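Local coordinates for methionine gamma-lyase (Trichomonas vaginalis, PDB 1E5E), which is a pyridoxal-phosphate-dependent enzyme of the Cys/Met metabolism family, a tetramer whose subunits have the aminotransferase-like fold, at residues Thr186-Ser189 with Pro190-Asn194; Val204-Ala207 with Thr208-Ile211. All blocks are in the same frame, centred on the assembly; numbering follows the deposited sequence. Where two conformers were deposited one is given.

Contact 1 (Thr186-Ser189 with Pro190-Asn194); sequences TFCS and PMITN. With PPJ (N-(hydroxy{3-hydroxy-2-methyl-5-[(phosphonooxy)methyl]pyridin-4-yl}methyl)norvaline), chain C.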
loop_
_atom_site.group_PDB
_atom_site.type_symbol
_atom_site.label_atom_id
_atom_site.label_comp_id
_atom_site.label_asym_id
_atom_site.label_seq_id
_atom_site.Cartn_x
_atom_site.Cartn_y
_atom_site.Cartn_z
ATOM N N THR A 186 17.712 13.128 15.037
ATOM C CA THR A 186 16.342 13.261 14.577
ATOM C C THR A 186 15.895 14.702 14.374
ATOM O O THR A 186 15.357 15.010 13.336
ATOM C CB THR A 186 15.386 12.655 15.634
ATOM O OG1 THR A 186 15.674 11.268 15.831
ATOM C CG2 THR A 186 13.933 12.795 15.199
ATOM N N PHE A 187 16.087 15.555 15.368
ATOM C CA PHE A 187 15.670 16.962 15.290
ATOM C C PHE A 187 16.379 17.686 14.184
ATOM O O PHE A 187 15.735 18.554 13.591
ATOM C CB PHE A 187 15.886 17.717 16.605
ATOM C CG PHE A 187 14.772 17.514 17.593
ATOM C CD1 PHE A 187 13.942 16.402 17.532
ATOM C CD2 PHE A 187 14.606 18.405 18.638
ATOM C CE1 PHE A 187 12.915 16.221 18.439
ATOM C CE2 PHE A 187 13.572 18.248 19.548
ATOM C CZ PHE A 187 12.719 17.164 19.447
ATOM N N CYS A 188 17.606 17.307 13.824
ATOM C CA CYS A 188 18.235 18.029 12.723
ATOM C C CYS A 188 17.969 17.465 11.337
ATOM O O CYS A 188 17.759 18.232 10.367
ATOM C CB CYS A 188 19.744 17.998 12.932
ATOM S SG CYS A 188 20.411 18.995 14.276
ATOM N N SER A 189 18.080 16.157 11.192
ATOM C CA SER A 189 17.978 15.420 9.934
ATOM C C SER A 189 19.365 15.559 9.307
ATOM O O SER A 189 20.065 16.509 9.625
ATOM C CB SER A 189 16.879 15.862 8.954
ATOM O OG SER A 189 17.390 16.867 8.074
ATOM N N PRO A 190 19.700 14.741 8.314
ATOM C CA PRO A 190 20.964 14.775 7.633
ATOM C C PRO A 190 21.106 16.043 6.808
ATOM O O PRO A 190 22.225 16.357 6.376
ATOM C CB PRO A 190 20.987 13.545 6.700
ATOM C CG PRO A 190 19.908 12.642 7.203
ATOM C CD PRO A 190 18.906 13.536 7.920
ATOM N N MET A 191 20.033 16.825 6.635
ATOM C CA MET A 191 20.159 18.040 5.860
ATOM C C MET A 191 20.772 19.124 6.735
ATOM O O MET A 191 21.239 20.082 6.150
ATOM C CB MET A 191 18.822 18.606 5.416
ATOM C CG MET A 191 18.089 17.936 4.297
ATOM S SD MET A 191 19.121 17.679 2.827
ATOM C CE MET A 191 19.480 15.962 3.137
ATOM N N ILE A 192 20.691 18.999 8.049
ATOM C CA ILE A 192 21.114 20.133 8.876
ATOM C C ILE A 192 22.460 19.781 9.508
ATOM O O ILE A 192 23.342 20.615 9.609
ATOM C CB ILE A 192 20.029 20.473 9.914
ATOM C CG1 ILE A 192 18.865 21.224 9.219
ATOM C CG2 ILE A 192 20.593 21.283 11.073
ATOM C CD1 ILE A 192 17.715 21.616 10.116
ATOM N N THR A 193 22.573 18.549 9.956
ATOM C CA THR A 193 23.796 18.101 10.599
ATOM C C THR A 193 24.232 16.710 10.196
ATOM O O THR A 193 23.414 15.798 10.111
ATOM C CB THR A 193 23.584 18.075 12.142
ATOM O OG1 THR A 193 23.360 19.423 12.626
ATOM C CG2 THR A 193 24.859 17.613 12.838
ATOM N N ASN A 194 25.518 16.512 10.058
ATOM C CA ASN A 194 26.123 15.185 9.885
ATOM C C ASN A 194 27.031 15.014 11.101
ATOM O O ASN A 194 28.213 15.395 11.117
ATOM C CB ASN A 194 26.950 15.100 8.602
ATOM C CG ASN A 194 26.089 15.134 7.353
ATOM O OD1 ASN A 194 26.546 15.506 6.260
ATOM N ND2 ASN A 194 24.806 14.767 7.424
HETATM N N1 PPJ C . 14.377 9.908 19.140
HETATM C C2 PPJ C . 13.829 11.140 19.192
HETATM C C6 PPJ C . 13.604 8.793 19.264
HETATM C C2A PPJ C . 14.518 12.323 19.504
HETATM C C3 PPJ C . 12.420 11.186 19.193
HETATM O O3 PPJ C . 11.913 12.375 19.384
HETATM C C4 PPJ C . 11.615 10.046 19.107
HETATM C C4A PPJ C . 10.198 10.213 19.126
HETATM C C5 PPJ C . 12.201 8.784 19.208
HETATM N N PPJ C . 9.579 11.270 19.683
HETATM C C5A PPJ C . 11.515 7.550 18.964
HETATM O OP4 PPJ C . 11.288 7.434 17.698
HETATM P P PPJ C . 9.993 6.563 17.378
HETATM O OP1 PPJ C . 9.961 6.459 15.787
HETATM O OP2 PPJ C . 8.736 7.292 17.944
HETATM O OP3 PPJ C . 10.089 5.106 18.010
HETATM C CA PPJ C . 8.236 11.499 19.634
HETATM C CB PPJ C . 7.255 10.436 19.894
HETATM C C PPJ C . 7.848 12.727 20.251
HETATM C CG PPJ C . 7.078 9.825 21.237
HETATM C CD PPJ C . 5.894 10.399 21.858
HETATM O O PPJ C . 8.764 13.417 20.829
HETATM O OXT PPJ C . 6.782 13.376 19.863
#

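Contact 2 (Val204-Ala207 with Thr208-Ile211); sequences VHSA and TKYI. With PPJ (N-(hydroxy{3-hydroxy-2-methyl-5-[(phosphonooxy)methyl]pyridin-4-yl}methyl)norvaline), chain C.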
loop_
_atom_site.group_PDB
_atom_site.type_symbol
_atom_site.label_atom_id
_atom_site.label_comp_id
_atom_site.label_asym_id
_atom_site.label_seq_id
_atom_site.Cartn_x
_atom_site.Cartn_y
_atom_site.Cartn_z
ATOM N N VAL A 204 21.728 7.939 15.127
ATOM C CA VAL A 204 20.416 7.292 15.005
ATOM C C VAL A 204 19.367 8.357 14.686
ATOM O O VAL A 204 19.606 9.560 14.906
ATOM C CB VAL A 204 20.045 6.552 16.290
ATOM C CG1 VAL A 204 21.042 5.421 16.583
ATOM C CG2 VAL A 204 20.043 7.490 17.519
ATOM N N HIS A 205 18.220 7.920 14.154
ATOM C CA HIS A 205 17.090 8.749 13.856
ATOM C C HIS A 205 15.759 7.997 14.064
ATOM O O HIS A 205 15.641 6.821 13.748
ATOM C CB HIS A 205 16.945 9.149 12.373
ATOM C CG HIS A 205 18.029 10.018 11.815
ATOM N ND1 HIS A 205 17.939 11.397 11.824
ATOM C CD2 HIS A 205 19.209 9.719 11.245
ATOM C CE1 HIS A 205 19.026 11.895 11.269
ATOM N NE2 HIS A 205 19.824 10.894 10.921
ATOM N N SER A 206 14.774 8.779 14.446
ATOM C CA SER A 206 13.387 8.389 14.385
ATOM C C SER A 206 13.043 8.931 12.979
ATOM O O SER A 206 12.837 10.130 12.779
ATOM C CB SER A 206 12.473 9.062 15.385
ATOM O OG SER A 206 11.097 8.802 15.043
ATOM N N ALA A 207 12.992 8.028 11.989
ATOM C CA ALA A 207 12.680 8.426 10.618
ATOM C C ALA A 207 11.191 8.763 10.517
ATOM O O ALA A 207 10.744 9.520 9.641
ATOM C CB ALA A 207 13.066 7.325 9.621
ATOM N N THR A 208 10.432 8.506 11.591
ATOM C CA THR A 208 9.067 8.898 11.761
ATOM C C THR A 208 8.886 10.416 11.669
ATOM O O THR A 208 7.767 10.912 11.420
ATOM C CB THR A 208 8.582 8.511 13.178
ATOM O OG1 THR A 208 8.960 7.150 13.417
ATOM C CG2 THR A 208 7.093 8.767 13.395
ATOM N N LYS A 209 9.948 11.168 11.923
ATOM C CA LYS A 209 9.853 12.616 11.940
ATOM C C LYS A 209 10.210 13.222 10.609
ATOM O O LYS A 209 9.487 12.913 9.647
ATOM C CB LYS A 209 10.694 13.180 13.104
ATOM C CG LYS A 209 10.595 12.376 14.391
ATOM C CD LYS A 209 9.167 12.083 14.764
ATOM C CE LYS A 209 8.976 11.521 16.160
ATOM N NZ LYS A 209 7.606 10.941 16.263
ATOM N N TYR A 210 11.193 14.120 10.525
ATOM C CA TYR A 210 11.474 14.858 9.312
ATOM C C TYR A 210 11.802 14.028 8.073
ATOM O O TYR A 210 11.385 14.372 6.981
ATOM C CB TYR A 210 12.682 15.803 9.541
ATOM C CG TYR A 210 12.313 16.953 10.459
ATOM C CD1 TYR A 210 11.592 18.042 10.016
ATOM C CD2 TYR A 210 12.669 16.926 11.795
ATOM C CE1 TYR A 210 11.254 19.073 10.878
ATOM C CE2 TYR A 210 12.342 17.949 12.679
ATOM C CZ TYR A 210 11.629 19.033 12.207
ATOM O OH TYR A 210 11.294 20.055 13.084
ATOM N N ILE A 211 12.606 12.981 8.186
ATOM C CA ILE A 211 13.080 12.191 7.065
ATOM C C ILE A 211 11.887 11.667 6.230
ATOM O O ILE A 211 11.786 12.024 5.050
ATOM C CB ILE A 211 14.068 11.094 7.507
ATOM C CG1 ILE A 211 15.399 11.721 8.007
ATOM C CG2 ILE A 211 14.362 10.155 6.328
ATOM C CD1 ILE A 211 16.345 10.789 8.744
HETATM N N1 PPJ C . 14.377 9.908 19.140
HETATM C C2 PPJ C . 13.829 11.140 19.192
HETATM C C6 PPJ C . 13.604 8.793 19.264
HETATM C C2A PPJ C . 14.518 12.323 19.504
HETATM C C3 PPJ C . 12.420 11.186 19.193
HETATM O O3 PPJ C . 11.913 12.375 19.384
HETATM C C4 PPJ C . 11.615 10.046 19.107
HETATM C C4A PPJ C . 10.198 10.213 19.126
HETATM C C5 PPJ C . 12.201 8.784 19.208
HETATM N N PPJ C . 9.579 11.270 19.683
HETATM C C5A PPJ C . 11.515 7.550 18.964
HETATM O OP4 PPJ C . 11.288 7.434 17.698
HETATM P P PPJ C . 9.993 6.563 17.378
HETATM O OP1 PPJ C . 9.961 6.459 15.787
HETATM O OP2 PPJ C . 8.736 7.292 17.944
HETATM O OP3 PPJ C . 10.089 5.106 18.010
HETATM C CA PPJ C . 8.236 11.499 19.634
HETATM C CB PPJ C . 7.255 10.436 19.894
HETATM C C PPJ C . 7.848 12.727 20.251
HETATM C CG PPJ C . 7.078 9.825 21.237
HETATM C CD PPJ C . 5.894 10.399 21.858
HETATM O O PPJ C . 8.764 13.417 20.829
HETATM O OXT PPJ C . 6.782 13.376 19.863
HETATM O O HOH W 1 13.558 11.983 10.766
#

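Contact 1 (Thr186-Ser189 with Pro190-Asn194)
Ile192 folds back over the Cys188 carbonyl, four residues earlier in the chain. Its CB lies 3.2 Å from Cys188 O, a snug approach. From there the side chain divides. CG1, anti to the carbonyl carbon of its own residue (chi1 -76°), continues along the same oxygen, and with chi2 fully extended CD1 still lies only 3.4 Å from Cys188 O. The other branch, CG2, turns to the cysteine side chain and packs 3.9 Å from Cys188 CB, at a similar distance from SG. Thr193 comes up to the sulfur as well, while its OG1 is hydrogen-bonded to Gln304 O.

Ser189 binds the bend together from within. Its OG donates to Cys188 O at 2.7 Å, in the carbonyl plane on a lone pair, and accepts Met191 N at 3.0 Å. It sits between its own backbone N and carbonyl carbon (chi1 90°), where one hydroxyl can donate to the carbonyl before it and accept the N-H two residues on. The carbonyl of Ser189 takes two further N-H groups: Ile192 N from above its plane at 3.0 Å, and Thr193 N almost head-on at 3.2 Å. Helix 260-279 covers Ser189 and Ile192 through Met264, and helix 62-75 lies against Pro190.

At the other end, Thr186 belongs to the PPJ pocket, its OG1 hydrogen-bonded to Asp184 OD1 and near PPJ N1 (3.8 Å). The bond from Met191 N to Ser189 OG defines an ST turn, here in the loop that follows strand 180-184 in the large mixed sheet of this aminotransferase-like fold.

Contact 2 (Val204-Ala207 with Thr208-Ile211)
His205 and Ile211 meet at about a right angle, the isoleucine methyl pointing onto the imidazole, across a tight bend that leads from strand 202-206 into the loop that lines the PPJ site in this aminotransferase-like fold. CD1 of Ile211 stands 3.6 Å from the centroid of the His205 ring, 17° off its normal, a CH-pi contact displaced toward the rim on the ND1 and CG side. The nearly extended end of Ile211 (chi2 167°) carries the methyl onto that face, while His205 NE2 is hydrogen-bonded to Glu75.

The bend is a type I beta turn from Ser206 to Lys209, closed by Lys209 N to Ser206 O at 3.2 Å. It brings the side chains of Ser206 and Thr208 to one side, where both hydroxyls donate to the same phosphate oxygen: Ser206 OG and Thr208 OG1 each lie 2.7 Å from OP1 of the bound PPJ. The serine OG reaches the oxygen from a position anti to its backbone N (chi1 168°). Thr208 OG1 is also bonded to Ala219 N, which helps to fix its rotation.

The chain of Lys209 bends at chi2, and CG and CD pass Ser206 OG before CE comes 3.5 Å from C4A of PPJ. Its position in the sequence is consistent with that of the lysine that binds the cofactor in relatives. NZ is hydrogen-bonded to Ser338 OG and to Tyr56 OH of the second subunit.

A water bridges the turn to the residue beyond it: it donates to Ser206 O at 2.8 Å and accepts from Ile211 N at 2.9 Å.

From the N terminus, the chain leaves strand 180-184 and enters contact 1, a tight bend between 186-189 and 190-194. It then passes along strand 202-206, which is parallel to strand 180-184 in the large sheet, and closes contact 2 at that strand's end before strand 220-224. The two turns therefore follow in series, neither enclosing the other. In space they touch: Thr186 OG1 lies 3.0 Å from Ser206 N, probably a hydrogen bond, Thr186 CG2 packs on Lys209 CG, and the Phe187 carbonyl meets the Tyr210 ring. Together they join the ends of two neighbouring strands beside PPJ, contact 2 supplying phosphate ligands and contact 1 placing Thr186 beside the pyridine ring.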